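Local atomic coordinates of HNH endonuclease (Geobacillus virus E2, PDB entry 5H0O), a protein that probably cuts DNA as a phage endonuclease of the HNH family, within the His-Me finger clan. Residues Tyr74-Cys79 against Gln111-Ala116. Numbering follows the deposited sequence.
Sequences YLCQHC and QSLCQA. With MN (manganese (II) ion), chain B.
Cys76, Cys79 and Cys114 share one manganese ion, each SG lying 2.3 Å from the metal, and Cys117 from helix 115-129 supplies the fourth sulfur. Cys76 and Cys79 form one CxxC pair; Cys114, with Cys117 just beyond its segment, forms the other, giving a four-cysteine metal site within the HNH endonuclease family region. With SG anti to the backbone N (chi1 174°), Cys76 also turns its thiolate to two amides: Cys114 N across the contact, 3.3 Å from Cys76 SG, and Cys79 N, which it caps at the start of helix 77-81.

Backbone pairing adds a nearly straight bond from Gln77 N to Ser112 O, 2.9 Å long, and the same carbonyl takes a CA-H...O contact from Cys76. Ser112 OG turns elsewhere, to Asp72.

His78 is held on two sides. Leu113 CD2 sits over the centre of one ring face, 3.5 Å from the centroid, a CH-pi contact. From the rim, His78 NE2 donates to Gln111 OE1 at 2.8 Å, meeting the carbonyl from above its plane, with ring and amide turned 67° apart.

Amide donors directed at a metal-bound sulfur would probably temper its negative charge. The shared ion and the Gln77-Ser112 and Cys114-Cys76 bonds join the start of helix 77-81 to the end of strand 110-113 and the start of helix 115-129.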
ATOM      1  N   TYR A  74       3.027   2.020  14.872  1.00 12.92           N
ATOM      2  CA  TYR A  74       1.858   1.172  14.678  1.00 13.68           C
ATOM      3  C   TYR A  74       0.555   1.951  14.809  1.00 14.00           C
ATOM      4  O   TYR A  74      -0.466   1.391  15.200  1.00 15.57           O
ATOM      5  CB  TYR A  74       1.885  -0.062  15.601  1.00 14.96           C
ATOM      6  CG  TYR A  74       2.845  -1.135  15.119  1.00 17.06           C
ATOM      7  CD1 TYR A  74       4.213  -0.988  15.285  1.00 17.47           C
ATOM      8  CD2 TYR A  74       2.389  -2.267  14.463  1.00 18.87           C
ATOM      9  CE1 TYR A  74       5.105  -1.945  14.829  1.00 18.19           C
ATOM     10  CE2 TYR A  74       3.266  -3.239  14.011  1.00 19.30           C
ATOM     11  CZ  TYR A  74       4.626  -3.073  14.189  1.00 19.79           C
ATOM     12  OH  TYR A  74       5.513  -4.033  13.727  1.00 22.62           O
ATOM     13  N   LEU A  75       0.576   3.236  14.449  1.00 11.99           N
ATOM     14  CA  LEU A  75      -0.630   4.063  14.470  1.00 11.94           C
ATOM     15  C   LEU A  75      -1.110   4.345  13.053  1.00 11.08           C
ATOM     16  O   LEU A  75      -0.298   4.603  12.162  1.00 11.80           O
ATOM     17  CB  LEU A  75      -0.380   5.377  15.196  1.00 14.06           C
ATOM     18  CG  LEU A  75      -0.073   5.243  16.691  1.00 16.71           C
ATOM     19  CD1 LEU A  75       0.099   6.633  17.283  1.00 19.32           C
ATOM     20  CD2 LEU A  75      -1.176   4.464  17.398  1.00 19.46           C
ATOM     21  N   CYS A  76      -2.432   4.327  12.868  1.00 10.21           N
ATOM     22  CA  CYS A  76      -3.024   4.670  11.580  1.00  9.93           C
ATOM     23  C   CYS A  76      -2.750   6.137  11.275  1.00 10.70           C
ATOM     24  O   CYS A  76      -3.098   7.020  12.063  1.00 11.65           O
ATOM     25  CB  CYS A  76      -4.522   4.431  11.598  1.00 10.68           C
ATOM     26  SG  CYS A  76      -5.306   5.007  10.064  1.00 10.94           S
ATOM     27  N   GLN A  77      -2.152   6.396  10.117  1.00 10.13           N
ATOM     28  CA  GLN A  77      -1.741   7.740   9.757  1.00 11.52           C
ATOM     29  C   GLN A  77      -2.900   8.622   9.331  1.00 12.29           C
ATOM     30  O   GLN A  77      -2.863   9.832   9.557  1.00 13.88           O
ATOM     31  CB  GLN A  77      -0.681   7.672   8.661  1.00 13.70           C
ATOM     32  CG  GLN A  77       0.592   6.987   9.132  1.00 13.93           C
ATOM     33  CD  GLN A  77       1.218   7.707  10.316  1.00 14.81           C
ATOM     34  OE1 GLN A  77       1.795   8.793  10.163  1.00 18.57           O
ATOM     35  NE2 GLN A  77       1.087   7.135  11.501  1.00 14.84           N
ATOM     36  N   HIS A  78      -3.934   8.046   8.733  1.00 12.04           N
ATOM     37  CA  HIS A  78      -5.103   8.849   8.368  1.00 11.44           C
ATOM     38  C   HIS A  78      -5.866   9.238   9.620  1.00 12.34           C
ATOM     39  O   HIS A  78      -6.281  10.394   9.757  1.00 14.54           O
ATOM     40  CB  HIS A  78      -6.011   8.101   7.403  1.00 10.84           C
ATOM     41  CG  HIS A  78      -5.428   7.912   6.041  1.00 12.02           C
ATOM     42  ND1 HIS A  78      -6.152   7.370   5.001  1.00 13.65           N
ATOM     43  CD2 HIS A  78      -4.196   8.181   5.546  1.00 12.60           C
ATOM     44  CE1 HIS A  78      -5.392   7.316   3.922  1.00 14.05           C
ATOM     45  NE2 HIS A  78      -4.201   7.802   4.225  1.00 12.78           N
ATOM     46  N   CYS A  79      -6.054   8.290  10.536  1.00 11.61           N
ATOM     47  CA  CYS A  79      -6.670   8.613  11.821  1.00 12.41           C
ATOM     48  C   CYS A  79      -5.902   9.724  12.540  1.00 13.98           C
ATOM     49  O   CYS A  79      -6.507  10.667  13.053  1.00 15.16           O
ATOM     50  CB  CYS A  79      -6.760   7.364  12.698  1.00 11.73           C
ATOM     51  SG  CYS A  79      -8.184   6.280  12.297  1.00 13.74           S
ATOM     52  N   GLN A 111       1.823   4.067   3.843  1.00 10.38           N
ATOM     53  CA  GLN A 111       1.185   4.532   5.065  1.00 10.49           C
ATOM     54  C   GLN A 111       0.655   3.348   5.866  1.00 10.69           C
ATOM     55  O   GLN A 111       0.022   2.446   5.312  1.00 11.66           O
ATOM     56  CB  GLN A 111       0.017   5.489   4.789  1.00 12.59           C
ATOM     57  CG  GLN A 111       0.413   6.826   4.171  1.00 13.71           C
ATOM     58  CD  GLN A 111      -0.809   7.670   3.809  1.00 14.35           C
ATOM     59  OE1 GLN A 111      -1.694   7.221   3.072  1.00 15.32           O
ATOM     60  NE2 GLN A 111      -0.859   8.885   4.315  1.00 14.77           N
ATOM     61  N   SER A 112       0.876   3.391   7.176  1.00 10.51           N
ATOM     62  CA  SER A 112       0.225   2.469   8.097  1.00  9.89           C
ATOM     63  C   SER A 112      -1.229   2.902   8.272  1.00  9.94           C
ATOM     64  O   SER A 112      -1.505   4.064   8.598  1.00 10.66           O
ATOM     65  CB  SER A 112       0.941   2.484   9.450  1.00 10.01           C
ATOM     66  OG  SER A 112       2.313   2.172   9.309  1.00 11.44           O
ATOM     67  N   LEU A 113      -2.159   1.966   8.085  1.00  9.50           N
ATOM     68  CA  LEU A 113      -3.583   2.266   8.160  1.00  9.76           C
ATOM     69  C   LEU A 113      -4.328   1.251   9.018  1.00 10.35           C
ATOM     70  O   LEU A 113      -3.965   0.070   9.069  1.00 11.03           O
ATOM     71  CB  LEU A 113      -4.242   2.298   6.777  1.00 10.99           C
ATOM     72  CG  LEU A 113      -3.692   3.275   5.744  1.00 11.08           C
ATOM     73  CD1 LEU A 113      -4.434   3.066   4.436  1.00 12.32           C
ATOM     74  CD2 LEU A 113      -3.823   4.707   6.219  1.00 11.39           C
ATOM     75  N   CYS A 114      -5.397   1.717   9.658  1.00 11.62           N
ATOM     76  CA  CYS A 114      -6.389   0.829  10.244  1.00 11.51           C
ATOM     77  C   CYS A 114      -7.297   0.269   9.148  1.00 10.84           C
ATOM     78  O   CYS A 114      -7.265   0.720   8.006  1.00 11.84           O
ATOM     79  CB  CYS A 114      -7.220   1.571  11.295  1.00 12.20           C
ATOM     80  SG  CYS A 114      -8.406   2.781  10.625  1.00 12.69           S
ATOM     81  N   GLN A 115      -8.133  -0.706   9.502  1.00 11.37           N
ATOM     82  CA  GLN A 115      -9.007  -1.314   8.498  1.00 12.19           C
ATOM     83  C   GLN A 115      -9.987  -0.306   7.913  1.00 12.21           C
ATOM     84  O   GLN A 115     -10.211  -0.298   6.710  1.00 12.67           O
ATOM     85  CB  GLN A 115      -9.792  -2.479   9.080  1.00 12.30           C
ATOM     86  CG  GLN A 115     -10.757  -3.056   8.050  1.00 13.68           C
ATOM     87  CD  GLN A 115     -11.595  -4.177   8.579  1.00 14.37           C
ATOM     88  OE1 GLN A 115     -11.185  -4.880   9.484  1.00 15.49           O
ATOM     89  NE2 GLN A 115     -12.777  -4.362   8.003  1.00 15.71           N
ATOM     90  N   ALA A 116     -10.595   0.525   8.755  1.00 12.86           N
ATOM     91  CA  ALA A 116     -11.573   1.468   8.255  1.00 12.98           C
ATOM     92  C   ALA A 116     -10.937   2.399   7.225  1.00 12.83           C
ATOM     93  O   ALA A 116     -11.526   2.663   6.173  1.00 13.78           O
ATOM     94  CB  ALA A 116     -12.219   2.264   9.387  1.00 13.62           C
TER
HETATM   95 MN    MN B 201      -7.591   4.953  10.487  1.00  9.78          MN